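Local coordinates for NTF2 fold protein loop-helix-loop design NT-9 (Synthetic construct, PDB 6W90), which is a computationally designed NTF2-like fold with no known natural function, whose interior pocket holds a phosphatidylethanolamine lipid in the crystal, at residues Ser66-Arg74 / Glu86-Trp96. Residues are numbered along the deposited sequence; the frame is centred on the assembly and turned at random.
Sequences SRYDRVEIR and EIELESNGKKW. With 3PE (1,2-Distearoyl-sn-glycerophosphoethanolamine), chain B.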
loop_
_atom_site.group_PDB
_atom_site.type_symbol
_atom_site.label_atom_id
_atom_site.label_comp_id
_atom_site.label_asym_id
_atom_site.label_seq_id
_atom_site.Cartn_x
_atom_site.Cartn_y
_atom_site.Cartn_z
ATOM N N SER A 66 1.038 -0.478 -13.987
ATOM C CA SER A 66 0.555 -0.348 -15.351
ATOM C C SER A 66 -0.354 -1.508 -15.731
ATOM O O SER A 66 -0.981 -1.462 -16.793
ATOM C CB SER A 66 1.726 -0.198 -16.322
ATOM O OG SER A 66 2.749 -1.112 -16.036
ATOM N N ARG A 67 -0.487 -2.512 -14.859
ATOM C CA ARG A 67 -1.353 -3.633 -15.171
ATOM C C ARG A 67 -2.833 -3.290 -15.166
ATOM O O ARG A 67 -3.613 -4.085 -15.673
ATOM C CB ARG A 67 -1.186 -4.776 -14.174
ATOM C CG ARG A 67 0.201 -5.350 -14.149
ATOM C CD ARG A 67 0.302 -6.480 -13.130
ATOM N NE ARG A 67 1.585 -7.177 -13.219
ATOM C CZ ARG A 67 1.906 -8.272 -12.534
ATOM N NH1 ARG A 67 1.036 -8.821 -11.692
ATOM N NH2 ARG A 67 3.103 -8.823 -12.695
ATOM N N TYR A 68 -3.255 -2.175 -14.568
ATOM C CA TYR A 68 -4.671 -1.928 -14.325
ATOM C C TYR A 68 -5.233 -0.754 -15.108
ATOM O O TYR A 68 -4.573 0.274 -15.254
ATOM C CB TYR A 68 -4.920 -1.657 -12.839
ATOM C CG TYR A 68 -4.310 -2.714 -12.026
ATOM C CD1 TYR A 68 -4.852 -3.981 -11.988
ATOM C CD2 TYR A 68 -3.129 -2.480 -11.340
ATOM C CE1 TYR A 68 -4.243 -4.978 -11.246
ATOM C CE2 TYR A 68 -2.531 -3.441 -10.604
ATOM C CZ TYR A 68 -3.071 -4.693 -10.556
ATOM O OH TYR A 68 -2.424 -5.660 -9.811
ATOM N N ASP A 69 -6.487 -0.912 -15.551
ATOM C CA ASP A 69 -7.205 0.125 -16.271
ATOM C C ASP A 69 -7.861 1.138 -15.350
ATOM O O ASP A 69 -8.111 2.280 -15.756
ATOM C CB ASP A 69 -8.356 -0.472 -17.076
ATOM C CG ASP A 69 -7.929 -1.048 -18.352
ATOM O OD1 ASP A 69 -7.208 -0.347 -19.083
ATOM O OD2 ASP A 69 -8.331 -2.195 -18.616
ATOM N N ARG A 70 -8.274 0.689 -14.167
ATOM C CA ARG A 70 -9.062 1.472 -13.240
ATOM C C ARG A 70 -8.633 1.143 -11.832
ATOM O O ARG A 70 -8.431 -0.023 -11.501
ATOM C CB ARG A 70 -10.534 1.125 -13.332
ATOM C CG ARG A 70 -11.450 2.194 -13.512
ATOM C CD ARG A 70 -12.800 1.553 -13.737
ATOM N NE ARG A 70 -13.778 2.409 -13.115
ATOM C CZ ARG A 70 -14.516 3.292 -13.775
ATOM N NH1 ARG A 70 -14.409 3.421 -15.094
ATOM N NH2 ARG A 70 -15.365 4.045 -13.099
ATOM N N VAL A 71 -8.537 2.163 -10.995
ATOM C CA VAL A 71 -8.164 2.016 -9.597
ATOM C C VAL A 71 -9.115 2.918 -8.823
ATOM O O VAL A 71 -9.230 4.105 -9.141
ATOM C CB VAL A 71 -6.686 2.384 -9.355
ATOM C CG1 VAL A 71 -6.414 2.315 -7.895
ATOM C CG2 VAL A 71 -5.805 1.500 -10.152
ATOM N N GLU A 72 -9.819 2.361 -7.835
ATOM C CA GLU A 72 -10.778 3.139 -7.067
ATOM C C GLU A 72 -10.749 2.713 -5.605
ATOM O O GLU A 72 -10.738 1.517 -5.313
ATOM C CB GLU A 72 -12.220 2.944 -7.567
ATOM C CG GLU A 72 -12.456 3.087 -9.049
ATOM C CD GLU A 72 -13.911 2.839 -9.409
ATOM O OE1 GLU A 72 -14.793 3.290 -8.642
ATOM O OE2 GLU A 72 -14.163 2.178 -10.442
ATOM N N ILE A 73 -10.837 3.682 -4.698
ATOM C CA ILE A 73 -10.975 3.401 -3.277
ATOM C C ILE A 73 -12.425 3.044 -3.007
ATOM O O ILE A 73 -13.325 3.856 -3.259
ATOM C CB ILE A 73 -10.555 4.607 -2.432
ATOM C CG1 ILE A 73 -9.104 4.972 -2.689
ATOM C CG2 ILE A 73 -10.777 4.264 -0.983
ATOM C CD1 ILE A 73 -8.712 6.270 -2.019
ATOM N N ARG A 74 -12.655 1.854 -2.465
ATOM C CA ARG A 74 -14.006 1.397 -2.204
ATOM C C ARG A 74 -14.432 1.498 -0.753
ATOM O O ARG A 74 -15.642 1.476 -0.482
ATOM C CB ARG A 74 -14.186 -0.072 -2.610
ATOM C CG ARG A 74 -14.175 -0.358 -4.116
ATOM C CD ARG A 74 -15.330 0.264 -4.900
ATOM N NE ARG A 74 -16.626 -0.185 -4.392
ATOM C CZ ARG A 74 -17.276 -1.271 -4.807
ATOM N NH1 ARG A 74 -16.766 -2.039 -5.759
ATOM N NH2 ARG A 74 -18.446 -1.586 -4.264
ATOM N N GLU A 86 -9.757 -0.273 1.434
ATOM C CA GLU A 86 -9.930 -1.235 0.347
ATOM C C GLU A 86 -9.910 -0.501 -0.979
ATOM O O GLU A 86 -10.612 0.506 -1.154
ATOM C CB GLU A 86 -11.227 -2.008 0.455
ATOM C CG GLU A 86 -11.334 -2.908 1.630
ATOM C CD GLU A 86 -12.680 -3.643 1.628
ATOM O OE1 GLU A 86 -13.020 -4.243 2.671
ATOM O OE2 GLU A 86 -13.394 -3.606 0.594
ATOM N N ILE A 87 -9.070 -0.981 -1.882
ATOM C CA ILE A 87 -8.910 -0.403 -3.202
ATOM C C ILE A 87 -9.245 -1.474 -4.220
ATOM O O ILE A 87 -8.787 -2.611 -4.108
ATOM C CB ILE A 87 -7.486 0.125 -3.419
ATOM C CG1 ILE A 87 -7.218 1.290 -2.464
ATOM C CG2 ILE A 87 -7.375 0.632 -4.837
ATOM C CD1 ILE A 87 -5.794 1.696 -2.424
ATOM N N GLU A 88 -10.067 -1.130 -5.185
ATOM C CA GLU A 88 -10.422 -2.051 -6.252
ATOM C C GLU A 88 -9.621 -1.697 -7.493
ATOM O O GLU A 88 -9.500 -0.526 -7.856
ATOM C CB GLU A 88 -11.917 -1.958 -6.455
ATOM C CG GLU A 88 -12.524 -2.794 -7.476
ATOM C CD GLU A 88 -14.004 -2.511 -7.449
ATOM O OE1 GLU A 88 -14.625 -2.957 -6.457
ATOM O OE2 GLU A 88 -14.503 -1.786 -8.351
ATOM N N LEU A 89 -9.042 -2.718 -8.111
ATOM C CA LEU A 89 -8.198 -2.593 -9.291
ATOM C C LEU A 89 -8.844 -3.428 -10.373
ATOM O O LEU A 89 -9.258 -4.558 -10.110
ATOM C CB LEU A 89 -6.793 -3.084 -9.002
ATOM C CG LEU A 89 -6.156 -2.679 -7.676
ATOM C CD1 LEU A 89 -4.988 -3.619 -7.328
ATOM C CD2 LEU A 89 -5.664 -1.343 -7.856
ATOM N N GLU A 90 -9.002 -2.856 -11.556
ATOM C CA GLU A 90 -9.719 -3.547 -12.597
ATOM C C GLU A 90 -8.937 -3.538 -13.892
ATOM O O GLU A 90 -8.289 -2.553 -14.242
ATOM C CB GLU A 90 -11.045 -2.904 -12.915
ATOM C CG GLU A 90 -12.000 -2.716 -11.798
ATOM C CD GLU A 90 -13.318 -2.188 -12.326
ATOM O OE1 GLU A 90 -13.774 -1.132 -11.833
ATOM O OE2 GLU A 90 -13.862 -2.820 -13.267
ATOM N N SER A 91 -9.080 -4.626 -14.635
ATOM C CA SER A 91 -8.561 -4.706 -15.991
ATOM C C SER A 91 -9.449 -5.660 -16.774
ATOM O O SER A 91 -9.544 -6.829 -16.413
ATOM C CB SER A 91 -7.122 -5.204 -15.991
ATOM O OG SER A 91 -6.653 -5.375 -17.313
ATOM N N ASN A 92 -10.103 -5.170 -17.813
ATOM C CA ASN A 92 -10.885 -5.987 -18.732
ATOM C C ASN A 92 -11.736 -7.058 -18.047
ATOM O O ASN A 92 -11.652 -8.244 -18.342
ATOM C CB ASN A 92 -9.958 -6.624 -19.764
ATOM C CG ASN A 92 -10.697 -7.254 -20.883
ATOM O OD1 ASN A 92 -11.754 -6.781 -21.320
ATOM N ND2 ASN A 92 -10.158 -8.353 -21.371
ATOM N N GLY A 93 -12.588 -6.599 -17.134
ATOM C CA GLY A 93 -13.537 -7.483 -16.491
ATOM C C GLY A 93 -12.971 -8.324 -15.367
ATOM O O GLY A 93 -13.704 -9.159 -14.816
ATOM N N LYS A 94 -11.677 -8.195 -15.078
ATOM C CA LYS A 94 -11.052 -8.792 -13.909
ATOM C C LYS A 94 -10.956 -7.738 -12.811
ATOM O O LYS A 94 -10.601 -6.582 -13.069
ATOM C CB LYS A 94 -9.653 -9.330 -14.224
ATOM C CG LYS A 94 -9.575 -10.478 -15.197
ATOM C CD LYS A 94 -8.169 -11.068 -15.296
ATOM C CE LYS A 94 -8.131 -12.129 -16.384
ATOM N NZ LYS A 94 -6.892 -12.957 -16.327
ATOM N N LYS A 95 -11.267 -8.135 -11.587
ATOM C CA LYS A 95 -11.293 -7.218 -10.463
ATOM C C LYS A 95 -10.452 -7.796 -9.349
ATOM O O LYS A 95 -10.603 -8.972 -9.003
ATOM C CB LYS A 95 -12.728 -7.006 -10.003
ATOM C CG LYS A 95 -12.914 -5.982 -8.956
ATOM C CD LYS A 95 -14.419 -5.668 -8.811
ATOM C CE LYS A 95 -14.978 -4.833 -9.987
ATOM N NZ LYS A 95 -16.421 -5.086 -10.337
ATOM N N TRP A 96 -9.533 -6.990 -8.839
ATOM C CA TRP A 96 -8.707 -7.361 -7.701
ATOM C C TRP A 96 -9.050 -6.423 -6.567
ATOM O O TRP A 96 -9.309 -5.236 -6.784
ATOM C CB TRP A 96 -7.217 -7.258 -7.975
ATOM C CG TRP A 96 -6.729 -8.246 -8.890
ATOM C CD1 TRP A 96 -6.189 -9.442 -8.580
ATOM C CD2 TRP A 96 -6.754 -8.164 -10.314
ATOM N NE1 TRP A 96 -5.860 -10.124 -9.720
ATOM C CE2 TRP A 96 -6.209 -9.362 -10.804
ATOM C CE3 TRP A 96 -7.190 -7.193 -11.223
ATOM C CZ2 TRP A 96 -6.068 -9.610 -12.156
ATOM C CZ3 TRP A 96 -7.047 -7.436 -12.556
ATOM C CH2 TRP A 96 -6.484 -8.633 -13.017
HETATM P P 3PE B . -7.618 -10.535 -5.173
HETATM N N 3PE B . -7.589 -11.815 -0.986
HETATM O O11 3PE B . -6.362 -9.472 -5.080
HETATM O O12 3PE B . -8.883 -9.801 -5.533
HETATM O O13 3PE B . -7.874 -11.169 -3.659
HETATM O O14 3PE B . -7.330 -11.709 -6.108
HETATM C C11 3PE B . -8.471 -10.363 -2.676
HETATM C C12 3PE B . -8.820 -11.214 -1.461
HETATM C C1 3PE B . -5.093 -10.003 -4.813
HETATM C C2 3PE B . -4.003 -8.928 -4.953
HETATM C C3 3PE B . -4.565 -7.662 -4.300
HETATM O O31 3PE B . -3.560 -6.724 -4.057
HETATM O O32 3PE B . -3.394 -6.475 -6.279
HETATM C C31 3PE B . -2.974 -6.195 -5.212
HETATM C C32 3PE B . -1.781 -5.257 -5.076
HETATM C C33 3PE B . -1.503 -4.444 -6.338
HETATM C C34 3PE B . -0.974 -3.091 -5.862
HETATM C C35 3PE B . -0.252 -2.327 -6.965
HETATM C C36 3PE B . -1.054 -1.065 -7.300
HETATM C C37 3PE B . -0.846 0.046 -6.262
HETATM C C38 3PE B . -1.768 -0.083 -5.043
HETATM C C39 3PE B . -2.153 1.285 -4.462
HETATM C C3A 3PE B . -0.962 1.994 -3.803
HETATM C C3B 3PE B . -1.406 3.170 -2.925
HETATM C C3C 3PE B . -1.347 2.778 -1.446
HETATM C C3D 3PE B . -1.476 3.999 -0.534
HETATM C C3E 3PE B . -1.619 3.526 0.917
HETATM C C3F 3PE B . -2.196 4.640 1.798
HETATM C C3G 3PE B . -2.410 4.140 3.233
HETATM C C3H 3PE B . -3.524 4.884 3.985
HETATM C C3I 3PE B . -3.088 6.253 4.517
HETATM O O21 3PE B . -2.850 -9.374 -4.296
HETATM O O22 3PE B . -1.567 -9.358 -6.173
HETATM C C21 3PE B . -1.660 -9.631 -5.015
HETATM C C22 3PE B . -0.484 -10.280 -4.256
HETATM C C23 3PE B . 0.715 -9.336 -4.073
HETATM C C24 3PE B . 0.474 -8.261 -3.008
HETATM C C25 3PE B . 1.616 -7.231 -2.948
HETATM C C26 3PE B . 1.067 -5.973 -2.271
HETATM C C27 3PE B . 2.036 -4.790 -2.312
HETATM C C28 3PE B . 1.386 -3.533 -1.711
HETATM C C29 3PE B . 1.439 -3.429 -0.175
HETATM C C2A 3PE B . 1.054 -2.018 0.313
HETATM C C2B 3PE B . 2.256 -1.144 0.676
HETATM C C2C 3PE B . 1.868 0.338 0.718
HETATM C C2D 3PE B . 3.082 1.176 0.319
HETATM C C2E 3PE B . 2.856 2.668 0.524
HETATM C C2F 3PE B . 2.161 3.283 -0.688
HETATM O O HOH W 1 -10.779 -2.433 -18.601
#
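Antiparallel strands 70-74 and 86-91 pair from Arg70-Glu90 to Ile73-Ile87, with Arg74 N bonded on to Glu86 O, their segment axes at 154°, and at the start Asp69 and Arg70 both give N-H bonds to Glu90 O, a classic beta bulge. Just before it, Tyr68 has its CG beside the backbone N (chi1 -51°), which lays the ring over Leu89; Leu89 CB sits 3.9 Å from the ring centroid in a CH-pi contact, with Arg67 CB over the opposite face. The Tyr68 edge meets the face of Trp96 in an offset edge-to-face pair, planes at 69°. This is the hairpin at the edge of the curved NTF2-like sheet, and Tyr68, Leu89 and Trp96 line the lipid pocket: Leu89 CD1 lies 3.4 Å from the ester carbonyl oxygen O32 of the lipid. On the same face Val71 CG1 packs on Ile87 CG2 at 3.6 Å, while helix 6-22 covers Val71, Ile73 and Ile87. Charges fill the other face. Arg70 NE makes an almost straight bond to Glu72 OE2 (2.7 Å) and a long salt bridge to Glu90 OE1, probably easing the repulsion between those carboxylates. Arg74 brings its guanidinium edge to Glu88 OE1, planes about perpendicular; the NH1-OE1 salt bridge is modelled too short for its detail to be trusted. A water joins Asp69 OD2 to Asn92 N at the type I' turn into strand 94-105.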